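Local coordinates for MexT protein (PDB 6L33) that is the regulatory domain of a LysR-type transcriptional activator of the MexEF-OprN efflux pump that probably binds DNA, at residues R31-G36 against R199-M204; G115-E120 against R126-V131. One frame throughout, in Å; residues are numbered along the deposited sequence.

Contact 1 (R31-G36 against R199-M204); sequences RAEAPG and RSRISM
Arg201 and Glu33 carry this contact between them, through a salt bridge at the protein surface. Following residues 199-204 from the start, the side chain of Arg199 leads off to Gln189 O and the ring of Trp185. Ser200 serves as a second shell: its OG lies in the guanidinium plane of Arg201 and accepts from Arg201 NH1 at 3.3 Å. In Arg201 itself the chain bends at the CB-CG bond (chi2 55°), then runs extended, which brings the NE edge of the guanidinium round to Glu33. Arg201 NE donates to Glu33 OE1 at 3.1 Å, fairly straight, although the position of that oxygen is somewhat uncertain. The carboxylate is turned 62° from the guanidinium plane, so the two groups do not pair flat. The main partner of Glu33 is Arg29, in a salt bridge to OE1, while OE2 accepts from Trp197 NE1. Ile202 faces inward, onto Leu22 and Leu26 of helix 18-33 and Met183 of strand 181-186. Ser203 N and Ser203 OG both donate to Arg199 O, from opposite faces of the carbonyl plane. The bridge, as modelled, and the Trp197 bond together tie the last turn of helix 18-33 to helix 193-203, beside strands 60-62 and 181-186.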
# COMPACT_ATOMS: atom_id res chain seq x y z
N ARG B 31 17.94 12.09 9.75
CA ARG B 31 17.69 12.55 11.11
C ARG B 31 18.99 12.96 11.80
O ARG B 31 19.04 14.02 12.45
CB ARG B 31 16.99 11.44 11.91
CG ARG B 31 16.48 11.86 13.27
CD ARG B 31 15.65 10.73 13.87
NE ARG B 31 14.74 10.16 12.87
CZ ARG B 31 14.48 8.87 12.75
NH1 ARG B 31 15.06 7.99 13.56
NH2 ARG B 31 13.65 8.44 11.81
N ALA B 32 20.04 12.16 11.66
CA ALA B 32 21.28 12.41 12.39
C ALA B 32 21.99 13.65 11.88
O ALA B 32 22.61 14.39 12.66
CB ALA B 32 22.20 11.19 12.30
N GLU B 33 21.93 13.92 10.58
CA GLU B 33 22.66 15.04 10.01
C GLU B 33 21.79 16.25 9.69
O GLU B 33 22.32 17.36 9.60
CB GLU B 33 23.42 14.60 8.75
CG GLU B 33 22.57 14.46 7.50
CD GLU B 33 23.42 14.29 6.25
OE1 GLU B 33 23.56 13.14 5.77
OE2 GLU B 33 23.96 15.30 5.75
N ALA B 34 20.48 16.06 9.53
CA ALA B 34 19.56 17.17 9.26
C ALA B 34 18.30 16.95 10.09
O ALA B 34 17.27 16.51 9.57
CB ALA B 34 19.24 17.27 7.77
N PRO B 35 18.36 17.25 11.39
CA PRO B 35 17.22 16.91 12.27
C PRO B 35 15.96 17.71 11.98
O PRO B 35 14.87 17.26 12.38
CB PRO B 35 17.76 17.22 13.67
CG PRO B 35 19.25 17.33 13.51
CD PRO B 35 19.47 17.84 12.13
N GLY B 36 16.05 18.85 11.32
CA GLY B 36 14.87 19.65 11.05
C GLY B 36 14.09 19.28 9.81
O GLY B 36 13.01 19.83 9.60
N ARG B 199 19.18 12.95 -3.12
CA ARG B 199 19.40 11.82 -4.01
C ARG B 199 20.69 11.09 -3.67
O ARG B 199 20.74 9.85 -3.69
CB ARG B 199 19.41 12.29 -5.46
CG ARG B 199 18.10 12.92 -5.91
CD ARG B 199 18.01 13.01 -7.42
NE ARG B 199 19.15 13.71 -8.00
CZ ARG B 199 19.17 15.01 -8.27
NH1 ARG B 199 18.10 15.76 -8.01
NH2 ARG B 199 20.25 15.56 -8.80
N SER B 200 21.76 11.83 -3.35
CA SER B 200 22.99 11.18 -2.93
C SER B 200 22.80 10.42 -1.62
O SER B 200 23.47 9.41 -1.39
CB SER B 200 24.12 12.21 -2.80
OG SER B 200 23.87 13.13 -1.75
N ARG B 201 21.88 10.88 -0.77
CA ARG B 201 21.60 10.15 0.46
C ARG B 201 20.78 8.89 0.20
O ARG B 201 21.00 7.87 0.87
CB ARG B 201 20.88 11.07 1.46
CG ARG B 201 21.81 11.72 2.49
CD ARG B 201 22.93 12.49 1.80
NE ARG B 201 23.95 12.96 2.74
CZ ARG B 201 25.04 13.62 2.37
NH1 ARG B 201 25.26 13.89 1.09
NH2 ARG B 201 25.91 14.02 3.28
N ILE B 202 19.85 8.93 -0.75
CA ILE B 202 19.13 7.72 -1.13
C ILE B 202 20.09 6.69 -1.72
O ILE B 202 20.02 5.50 -1.41
CB ILE B 202 17.98 8.04 -2.11
CG1 ILE B 202 17.02 9.06 -1.51
CG2 ILE B 202 17.24 6.76 -2.47
CD1 ILE B 202 15.88 8.45 -0.74
N SER B 203 20.99 7.15 -2.60
CA SER B 203 21.91 6.23 -3.26
C SER B 203 22.89 5.58 -2.29
O SER B 203 23.45 4.53 -2.61
CB SER B 203 22.69 6.97 -4.36
OG SER B 203 21.80 7.56 -5.29
N MSE B 204 23.08 6.17 -1.12
CA MSE B 204 23.97 5.62 -0.10
C MSE B 204 23.40 4.33 0.49
O MSE B 204 24.12 3.57 1.15
CB MSE B 204 24.20 6.66 1.00
CG MSE B 204 25.30 6.33 1.99
SE MSE B 204 25.15 7.42 3.60
CE MSE B 204 24.62 9.10 2.78

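Contact 2 (G115-E120 against R126-V131); sequences GFVDEE and RKRKVV. With SO4 (sulfate ion), chain G.
The guanidinium of Arg128 has Val117 CG1 over the centre of one face, 3.5 Å above the plane, and the carboxylate of Asp118 along its NE/NH2 edge. CG1 gets there because it stands anti to the backbone N of Val117 (chi1 162°). The grip on Asp118 is side-on and twofold: Arg128 NE gives to Asp118 OD1 at 2.9 Å and Arg128 NH2 to Asp118 OD2 at 3.1 Å. Both oxygens lie close to the guanidinium plane, yet both nitrogens stand well above that of the carboxylate, the two planes being 53° apart. Asp118 OD2 has a further donor on its anti side, Gly115 N at 2.6 Å, so the N-cap residue helps fix the carboxylate's rotation. This is the helix-to-strand half of a beta-alpha-beta unit, strand 103-107 to helix 116-123 to strand 129-134, in the LysR substrate-binding domain, and the bridge ties the first turn of the helix to the approach to the second strand. At the helix N-terminus a sulfate, probably from the crystallisation liquor, accepts from Phe116 N through O1 (3.0 Å) and from Val117 N through O2 (3.2 Å); Arg128 NH2 lies 3.8 Å from that O2, and its positive charge probably favours the anion. One water accepts from Arg128 N and lies in bonding reach of Asp118 OD1; another probably bridges Asp118 O and Arg126 O. Tyr99 of helix 96-101 touches both Val117 and Arg128.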
# COMPACT_ATOMS: atom_id res chain seq x y z
N GLY B 115 -2.26 -8.63 -17.70
CA GLY B 115 -0.98 -7.97 -17.62
C GLY B 115 -0.04 -8.37 -18.74
O GLY B 115 -0.47 -8.92 -19.76
N PHE B 116 1.25 -8.10 -18.56
CA PHE B 116 2.23 -8.42 -19.59
C PHE B 116 2.39 -9.93 -19.75
O PHE B 116 2.64 -10.40 -20.87
CB PHE B 116 3.56 -7.77 -19.26
CG PHE B 116 3.57 -6.28 -19.44
CD1 PHE B 116 3.52 -5.72 -20.71
CD2 PHE B 116 3.61 -5.43 -18.35
CE1 PHE B 116 3.52 -4.35 -20.89
CE2 PHE B 116 3.61 -4.06 -18.52
CZ PHE B 116 3.57 -3.52 -19.79
N VAL B 117 2.26 -10.69 -18.67
CA VAL B 117 2.30 -12.14 -18.77
C VAL B 117 1.21 -12.63 -19.72
O VAL B 117 1.46 -13.48 -20.59
CB VAL B 117 2.16 -12.78 -17.37
CG1 VAL B 117 1.74 -14.24 -17.49
CG2 VAL B 117 3.46 -12.65 -16.59
N ASP B 118 0.00 -12.10 -19.57
CA ASP B 118 -1.09 -12.45 -20.48
C ASP B 118 -0.77 -12.03 -21.91
O ASP B 118 -1.09 -12.75 -22.86
CB ASP B 118 -2.38 -11.79 -20.00
CG ASP B 118 -2.71 -12.12 -18.56
OD1 ASP B 118 -3.18 -13.25 -18.31
OD2 ASP B 118 -2.48 -11.27 -17.68
N GLU B 119 -0.13 -10.87 -22.07
CA GLU B 119 0.28 -10.42 -23.40
C GLU B 119 1.28 -11.40 -24.01
O GLU B 119 1.19 -11.73 -25.20
CB GLU B 119 0.87 -9.02 -23.30
CG GLU B 119 1.32 -8.41 -24.62
CD GLU B 119 1.88 -7.00 -24.45
OE1 GLU B 119 1.28 -6.21 -23.69
OE2 GLU B 119 2.92 -6.70 -25.06
N GLU B 120 2.23 -11.89 -23.21
CA GLU B 120 3.23 -12.81 -23.72
C GLU B 120 2.63 -14.19 -24.02
O GLU B 120 2.95 -14.80 -25.04
CB GLU B 120 4.39 -12.93 -22.73
CG GLU B 120 5.54 -13.82 -23.21
CD GLU B 120 6.27 -13.26 -24.42
OE1 GLU B 120 7.05 -14.02 -25.04
OE2 GLU B 120 6.08 -12.07 -24.76
N ARG B 126 -1.65 -19.23 -25.75
CA ARG B 126 -1.95 -19.70 -24.40
C ARG B 126 -2.59 -18.59 -23.58
O ARG B 126 -2.50 -17.40 -23.91
CB ARG B 126 -0.68 -20.19 -23.70
CG ARG B 126 0.08 -21.29 -24.45
CD ARG B 126 -0.74 -22.57 -24.53
NE ARG B 126 -0.77 -23.29 -23.26
CZ ARG B 126 0.13 -24.19 -22.89
NH1 ARG B 126 1.15 -24.49 -23.69
NH2 ARG B 126 0.02 -24.80 -21.71
N LYS B 127 -3.25 -18.99 -22.49
CA LYS B 127 -3.90 -18.03 -21.62
C LYS B 127 -3.94 -18.58 -20.20
O LYS B 127 -3.61 -19.74 -19.95
CB LYS B 127 -5.32 -17.70 -22.12
CG LYS B 127 -6.19 -18.91 -22.37
CD LYS B 127 -7.51 -18.51 -23.03
CE LYS B 127 -8.40 -19.72 -23.27
NZ LYS B 127 -8.83 -20.36 -22.00
N ARG B 128 -4.35 -17.72 -19.28
CA ARG B 128 -4.45 -18.05 -17.87
C ARG B 128 -5.66 -17.33 -17.29
O ARG B 128 -6.18 -16.38 -17.88
CB ARG B 128 -3.18 -17.66 -17.10
CG ARG B 128 -2.96 -16.15 -17.06
CD ARG B 128 -1.75 -15.75 -16.23
NE ARG B 128 -1.66 -14.30 -16.11
CZ ARG B 128 -0.89 -13.66 -15.24
NH1 ARG B 128 -0.12 -14.35 -14.40
NH2 ARG B 128 -0.87 -12.34 -15.20
N LYS B 129 -6.10 -17.78 -16.12
CA LYS B 129 -7.23 -17.18 -15.43
C LYS B 129 -6.73 -16.41 -14.21
O LYS B 129 -6.13 -17.00 -13.30
CB LYS B 129 -8.26 -18.24 -15.01
CG LYS B 129 -9.53 -17.67 -14.39
CD LYS B 129 -10.11 -16.53 -15.22
CE LYS B 129 -11.58 -16.75 -15.52
NZ LYS B 129 -12.37 -15.49 -15.32
N VAL B 130 -6.96 -15.11 -14.21
CA VAL B 130 -6.65 -14.26 -13.06
C VAL B 130 -7.90 -14.18 -12.20
O VAL B 130 -8.99 -13.85 -12.70
CB VAL B 130 -6.19 -12.87 -13.51
CG1 VAL B 130 -5.98 -11.96 -12.29
CG2 VAL B 130 -4.91 -12.98 -14.33
N VAL B 131 -7.76 -14.49 -10.91
CA VAL B 131 -8.88 -14.43 -9.97
C VAL B 131 -8.77 -13.28 -9.00
O VAL B 131 -9.74 -13.00 -8.28
CB VAL B 131 -9.03 -15.76 -9.19
CG1 VAL B 131 -9.30 -16.91 -10.14
CG2 VAL B 131 -7.78 -16.01 -8.34
S SO4 G . 2.51 -8.57 -15.09
O1 SO4 G . 2.04 -7.34 -15.73
O2 SO4 G . 1.78 -9.71 -15.64
O3 SO4 G . 3.94 -8.73 -15.35
O4 SO4 G . 2.28 -8.49 -13.66
O HOH W 1 -4.28 -14.99 -20.38
O HOH W 2 -3.16 -14.66 -22.87

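Both contacts turn on an arginine-carboxylate salt bridge, but in different settings. Contact 1 is a surface contact joining two helices, 18-33 and 193-203, from distant parts of the chain; contact 2 is partly buried and local, joining a helix to the strand that follows it within one beta-alpha-beta unit. They share no elements: the first flanks the sheet containing strands 60-62 and 181-186, the second the sheet whose outermost strand within this chain is 129-134, where Val131 bonds to the second subunit. Their centres lie about 42 Å apart, on opposite sides of the chain's centre. Contact 1 has one bond across it, whereas contact 2 adds a second, waters, a packed guanidinium face and a bound anion.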